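Local structure of phosphoribosylformylglycinamidine synthase 2 (Thermus thermophilus, 3VIU) at residues T664-K667 against T668-Q671; A601-E604 against A605-L609; L630-M633 against T634-Y637. The protein is a PurM-like protein carrying the N- and C-terminal AIR synthase-related domains twice in one chain and binding adenosine-5'-diphosphate and a magnesium ion. All blocks are in the same frame, centred on the assembly; numbering follows the deposited sequence.

Contact 1 of 3, residues T664-K667 against T668-Q671; sequences TVEK and TRLQ
The carboxylate of E666 folds back over T668 and meets both its hydroxyl and its backbone N-H with a single oxygen. OE2 of E666 accepts from OG1 of T668 at 2.5 Å, a very short separation whose exact value deserves little trust, and more weakly from N of T668 at 2.6 Å. The bend at chi2 of E666 (-85°) carries the carboxylate back to the chain, while T668 holds OG1 between its own backbone N and carbonyl carbon (chi1 66°), where it can donate. Glutamate suits the place because its chain is long enough, once bent, for its carboxylate to reach back to the main chain of T668, two residues on, and threonine because its hydroxyl sits close to the main chain.

Beneath this pair the backbone makes a beta turn close to type I: N of R669 donates to O of E666 at 2.7 Å, bent to 142° at the hydrogen. A weaker, longer bond from N of L670 to O of K667, 3.4 Å, leads on into the helix, for which R669 is the N-cap residue. On the inner side V665 and L670 pack, CG2 of V665 lying 3.9 Å from CA of L670 and 4.1 Å from CD1 of L670; both side chains also rest on V563 of the neighbouring strand.

The outer side is much looser. K667 turns its chain away, a long cationic residue that suits an exposed position, and R669 keeps only the base of its chain near E666 before its guanidinium leaves to form a salt bridge with E672. Apolar packing inward and polar bonds outward mark the tight turn that joins strand 661-665 to helix 670-679, the first link of a split beta-alpha-beta crossover leading on to strand 684-690.

Contact 2 of 3, residues A601-E604 against A605-L609; sequences AVQE and AIRDL
A601 begins the run by accepting from N of A605 at 2.9 Å, the first of four i to i+4 backbone bonds. Alanine suits both places, its methyl letting the helix lie close to L682. V602 follows with O accepting from N of I606, again at 2.9 Å; the two branched side chains lie one turn apart and both reach V661.

Q603 presents its carbonyl to N of R607 at 3.1 Å and its side chain to C470 and R471. This is helix 596-611 of a PurM-like C-terminal domain, with an apolar stripe toward strand 661-665 and polar residues on other sides, and at Q603 and R607 it meets helix 458-475 and strand 479-488 of the preceding N-terminal-type domain.

E604 completes the series, O taking N of D608 at 3.0 Å. Its extended side chain runs past the R607 guanidinium, CG standing 3.2 Å from NH2 of R607. A bend at chi3 of R607 (-58°) folds the guanidinium back, and CA of E604 lies under the rim of one face. The charges are too far apart for a salt bridge; instead a water donates to OE1 of E604 at 2.5 Å and accepts from NH2 of R607 at 2.9 Å. R607 is long enough to reach both this water and OG of S474, hydrogen-bonded to its NH1; E604 and D608 form salt bridges with K600 and R680, respectively.

Contact 3 of 3, residues L630-M633 against T634-Y637; sequences LAEM and TFPY
F635 lays its ring face over the carbonyl oxygen of A631, which stands 3.3 Å above the ring plane and over its centre. CZ of F635 also lies 4.3 Å from CB of A631, so a small alanine leaves room for the ring, which stacks on W715 as well.

The same oxygen is gripped twice by T634: OG1 of T634 donates to O of A631 at 2.8 Å, tilted 16° from the carbonyl plane, and N of T634 donates to it at 3.1 Å from well above that plane. Threonine can do this because its hydroxyl, set between backbone N and carbonyl carbon (chi1 74°), turns back along the helix while CG2 of T634 settles 3.4 Å from O of L630.

P636, which has no N-H to continue the helical pattern, brings CD to 3.2 Å from O of E632. Beyond it a water bridges the chain as it leaves the helix, donating to O of M633 (a selenomethionine) at 2.8 Å and accepting from N of Y637.

Proline soon after the last turn is common where a helix gives way to a loop, here with the E632 side chain about 6 Å from a bound magnesium ion.

In the fold
From the N terminus the order is contact 2, contact 3, contact 1. The three lie in series: none encloses or crosses another, and each joins adjoining segments, so contact 2 is one stretch of helix and contacts 1 and 3 close only short turns. After helix 596-611 the chain forms strand 618-620, where D620 belongs to the magnesium site. Contact 3 lies where helix 625-634 gives way to the loop before strand 641-644, and contact 1 turns strand 661-665 into helix 670-679. Strand 661-665 links them: V602, I606 and L609 reach it from contact 2, L630 and M633 from contact 3, and contact 1 includes its last part. All belong to the second PurM-like C-terminal domain.

Contact 1 of 3, residues T664-K667 against T668-Q671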
# COMPACT_ATOMS: atom_id res chain seq x y z
N THR A 664 6.82 -27.73 -4.00
CA THR A 664 6.95 -29.16 -3.81
C THR A 664 5.77 -29.91 -4.43
O THR A 664 4.66 -29.39 -4.50
CB THR A 664 7.03 -29.51 -2.33
OG1 THR A 664 5.74 -29.41 -1.74
CG2 THR A 664 7.97 -28.56 -1.61
N VAL A 665 6.04 -31.14 -4.87
CA VAL A 665 5.01 -31.98 -5.48
C VAL A 665 5.05 -33.32 -4.79
O VAL A 665 6.06 -33.69 -4.19
CB VAL A 665 5.28 -32.22 -6.99
CG1 VAL A 665 5.30 -30.91 -7.73
CG2 VAL A 665 6.61 -32.93 -7.17
N GLU A 666 3.96 -34.06 -4.87
CA GLU A 666 3.97 -35.38 -4.26
C GLU A 666 4.74 -36.24 -5.26
O GLU A 666 4.61 -36.08 -6.47
CB GLU A 666 2.54 -35.90 -4.06
CG GLU A 666 2.45 -37.23 -3.32
CD GLU A 666 2.62 -38.44 -4.24
OE1 GLU A 666 2.74 -39.57 -3.72
OE2 GLU A 666 2.62 -38.26 -5.48
N LYS A 667 5.59 -37.10 -4.71
CA LYS A 667 6.45 -38.03 -5.44
C LYS A 667 5.93 -38.51 -6.81
O LYS A 667 6.59 -38.34 -7.84
CB LYS A 667 6.70 -39.22 -4.53
CG LYS A 667 7.98 -39.98 -4.74
CD LYS A 667 8.33 -40.71 -3.45
CE LYS A 667 7.13 -41.49 -2.90
NZ LYS A 667 7.35 -42.02 -1.53
N THR A 668 4.74 -39.11 -6.81
CA THR A 668 4.16 -39.64 -8.03
C THR A 668 3.55 -38.59 -8.97
O THR A 668 2.80 -38.92 -9.89
CB THR A 668 3.09 -40.72 -7.70
OG1 THR A 668 1.98 -40.12 -7.02
CG2 THR A 668 3.69 -41.79 -6.80
N ARG A 669 3.87 -37.32 -8.74
CA ARG A 669 3.32 -36.25 -9.58
C ARG A 669 4.43 -35.43 -10.23
O ARG A 669 4.16 -34.52 -11.02
CB ARG A 669 2.44 -35.33 -8.73
CG ARG A 669 1.26 -36.05 -8.12
CD ARG A 669 0.14 -36.18 -9.12
NE ARG A 669 -0.90 -35.19 -8.86
CZ ARG A 669 -1.77 -34.77 -9.77
NH1 ARG A 669 -1.72 -35.25 -11.01
NH2 ARG A 669 -2.70 -33.88 -9.44
N LEU A 670 5.67 -35.79 -9.91
CA LEU A 670 6.84 -35.10 -10.44
C LEU A 670 6.88 -34.92 -11.95
O LEU A 670 7.16 -33.83 -12.45
CB LEU A 670 8.10 -35.82 -9.98
CG LEU A 670 9.43 -35.21 -10.41
CD1 LEU A 670 9.50 -33.74 -9.97
CD2 LEU A 670 10.58 -36.01 -9.80
N GLN A 671 6.59 -35.99 -12.69
CA GLN A 671 6.62 -35.94 -14.15
C GLN A 671 5.63 -34.96 -14.78
O GLN A 671 5.98 -34.28 -15.75
CB GLN A 671 6.39 -37.32 -14.75
CG GLN A 671 6.64 -37.34 -16.26
CD GLN A 671 6.17 -38.61 -16.93
OE1 GLN A 671 6.52 -38.87 -18.09
NE2 GLN A 671 5.38 -39.41 -16.22

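Contact 2 of 3, residues A601-E604 against A605-L609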
# COMPACT_ATOMS: atom_id res chain seq x y z
N ALA A 601 5.56 -15.50 -17.37
CA ALA A 601 5.47 -16.93 -17.64
C ALA A 601 5.60 -17.74 -16.35
O ALA A 601 4.92 -18.75 -16.17
CB ALA A 601 6.53 -17.35 -18.65
N VAL A 602 6.48 -17.31 -15.45
CA VAL A 602 6.66 -18.01 -14.18
C VAL A 602 5.42 -17.88 -13.31
O VAL A 602 4.99 -18.86 -12.68
CB VAL A 602 7.89 -17.46 -13.40
CG1 VAL A 602 7.94 -18.07 -12.00
CG2 VAL A 602 9.19 -17.80 -14.13
N GLN A 603 4.83 -16.68 -13.27
CA GLN A 603 3.64 -16.44 -12.46
C GLN A 603 2.46 -17.29 -12.94
O GLN A 603 1.68 -17.80 -12.14
CB GLN A 603 3.24 -14.96 -12.50
CG GLN A 603 4.28 -14.00 -11.93
CD GLN A 603 3.69 -12.70 -11.39
OE1 GLN A 603 4.42 -11.79 -11.03
NE2 GLN A 603 2.36 -12.63 -11.32
N GLU A 604 2.34 -17.45 -14.25
CA GLU A 604 1.27 -18.26 -14.80
C GLU A 604 1.59 -19.73 -14.62
O GLU A 604 0.68 -20.55 -14.45
CB GLU A 604 1.04 -17.94 -16.28
CG GLU A 604 0.44 -16.56 -16.47
CD GLU A 604 0.44 -16.11 -17.91
OE1 GLU A 604 0.05 -14.94 -18.17
OE2 GLU A 604 0.82 -16.92 -18.79
N ALA A 605 2.87 -20.07 -14.66
CA ALA A 605 3.26 -21.46 -14.48
C ALA A 605 2.94 -21.89 -13.05
O ALA A 605 2.40 -22.98 -12.82
CB ALA A 605 4.73 -21.64 -14.76
N ILE A 606 3.25 -21.04 -12.07
CA ILE A 606 2.98 -21.41 -10.69
C ILE A 606 1.49 -21.45 -10.37
O ILE A 606 1.04 -22.30 -9.60
CB ILE A 606 3.74 -20.48 -9.68
CG1 ILE A 606 3.67 -21.09 -8.28
CG2 ILE A 606 3.12 -19.09 -9.65
CD1 ILE A 606 4.05 -22.55 -8.23
N ARG A 607 0.71 -20.54 -10.95
CA ARG A 607 -0.73 -20.56 -10.69
C ARG A 607 -1.34 -21.83 -11.30
O ARG A 607 -2.17 -22.48 -10.67
CB ARG A 607 -1.42 -19.31 -11.26
CG ARG A 607 -1.01 -18.01 -10.57
CD ARG A 607 -2.00 -16.86 -10.84
NE ARG A 607 -2.16 -16.57 -12.27
CZ ARG A 607 -1.42 -15.72 -12.96
NH1 ARG A 607 -0.44 -15.04 -12.37
NH2 ARG A 607 -1.65 -15.55 -14.26
N ASP A 608 -0.92 -22.19 -12.51
CA ASP A 608 -1.43 -23.40 -13.17
C ASP A 608 -1.14 -24.61 -12.32
O ASP A 608 -2.02 -25.43 -12.04
CB ASP A 608 -0.80 -23.60 -14.54
CG ASP A 608 -1.35 -22.66 -15.58
OD1 ASP A 608 -2.50 -22.18 -15.39
OD2 ASP A 608 -0.66 -22.41 -16.58
N LEU A 609 0.13 -24.72 -11.92
CA LEU A 609 0.62 -25.80 -11.10
C LEU A 609 -0.26 -25.99 -9.86
O LEU A 609 -0.61 -27.11 -9.49
CB LEU A 609 2.06 -25.49 -10.69
CG LEU A 609 3.20 -26.47 -11.00
CD1 LEU A 609 2.96 -27.23 -12.29
CD2 LEU A 609 4.49 -25.69 -11.05
O HOH W 1 -1.28 -13.66 -16.45

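Contact 3 of 3, residues L630-M633 against T634-Y637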
# COMPACT_ATOMS: atom_id res chain seq x y z
N LEU A 630 14.86 -20.95 1.26
CA LEU A 630 14.81 -22.32 1.73
C LEU A 630 14.58 -22.39 3.24
O LEU A 630 13.72 -23.14 3.72
CB LEU A 630 16.11 -23.02 1.36
CG LEU A 630 16.12 -24.28 0.49
CD1 LEU A 630 14.99 -24.31 -0.51
CD2 LEU A 630 17.45 -24.33 -0.22
N ALA A 631 15.33 -21.59 4.01
CA ALA A 631 15.18 -21.60 5.46
C ALA A 631 13.79 -21.13 5.92
O ALA A 631 13.24 -21.66 6.88
CB ALA A 631 16.27 -20.75 6.11
N GLU A 632 13.24 -20.14 5.23
CA GLU A 632 11.93 -19.62 5.59
C GLU A 632 10.83 -20.66 5.45
O GLU A 632 9.81 -20.59 6.12
CB GLU A 632 11.58 -18.40 4.72
CG GLU A 632 12.42 -17.16 5.04
CD GLU A 632 12.08 -15.97 4.17
OE1 GLU A 632 11.99 -14.84 4.72
OE2 GLU A 632 11.91 -16.14 2.95
N MSE A 633 11.05 -21.65 4.59
CA MSE A 633 10.04 -22.68 4.37
C MSE A 633 10.01 -23.75 5.45
O MSE A 633 9.03 -24.48 5.57
CB MSE A 633 10.24 -23.32 2.99
CG MSE A 633 10.05 -22.34 1.85
SE MSE A 633 10.49 -23.09 0.12
CE MSE A 633 8.76 -23.78 -0.40
N THR A 634 11.07 -23.83 6.24
CA THR A 634 11.14 -24.82 7.31
C THR A 634 10.55 -24.30 8.63
O THR A 634 10.23 -25.09 9.52
CB THR A 634 12.60 -25.20 7.57
OG1 THR A 634 13.24 -24.12 8.26
CG2 THR A 634 13.33 -25.44 6.26
N PHE A 635 10.39 -22.99 8.75
CA PHE A 635 9.86 -22.39 9.97
C PHE A 635 8.39 -22.67 10.35
O PHE A 635 8.09 -23.02 11.50
CB PHE A 635 10.05 -20.87 9.94
CG PHE A 635 11.48 -20.43 9.80
CD1 PHE A 635 12.52 -21.21 10.30
CD2 PHE A 635 11.78 -19.20 9.21
CE1 PHE A 635 13.85 -20.77 10.22
CE2 PHE A 635 13.10 -18.75 9.13
CZ PHE A 635 14.14 -19.54 9.63
N PRO A 636 7.46 -22.51 9.40
CA PRO A 636 6.04 -22.75 9.70
C PRO A 636 5.64 -24.07 10.36
O PRO A 636 4.84 -24.07 11.29
CB PRO A 636 5.36 -22.54 8.34
CG PRO A 636 6.23 -21.50 7.71
CD PRO A 636 7.61 -22.04 8.01
N TYR A 637 6.20 -25.19 9.89
CA TYR A 637 5.86 -26.50 10.45
C TYR A 637 7.03 -27.28 11.01
O TYR A 637 6.85 -28.40 11.48
CB TYR A 637 5.18 -27.35 9.38
CG TYR A 637 3.88 -26.78 8.89
CD1 TYR A 637 2.69 -26.98 9.60
CD2 TYR A 637 3.82 -26.02 7.72
CE1 TYR A 637 1.49 -26.44 9.17
CE2 TYR A 637 2.63 -25.47 7.28
CZ TYR A 637 1.46 -25.68 8.00
OH TYR A 637 0.27 -25.16 7.56
O HOH W 2 7.73 -25.98 7.49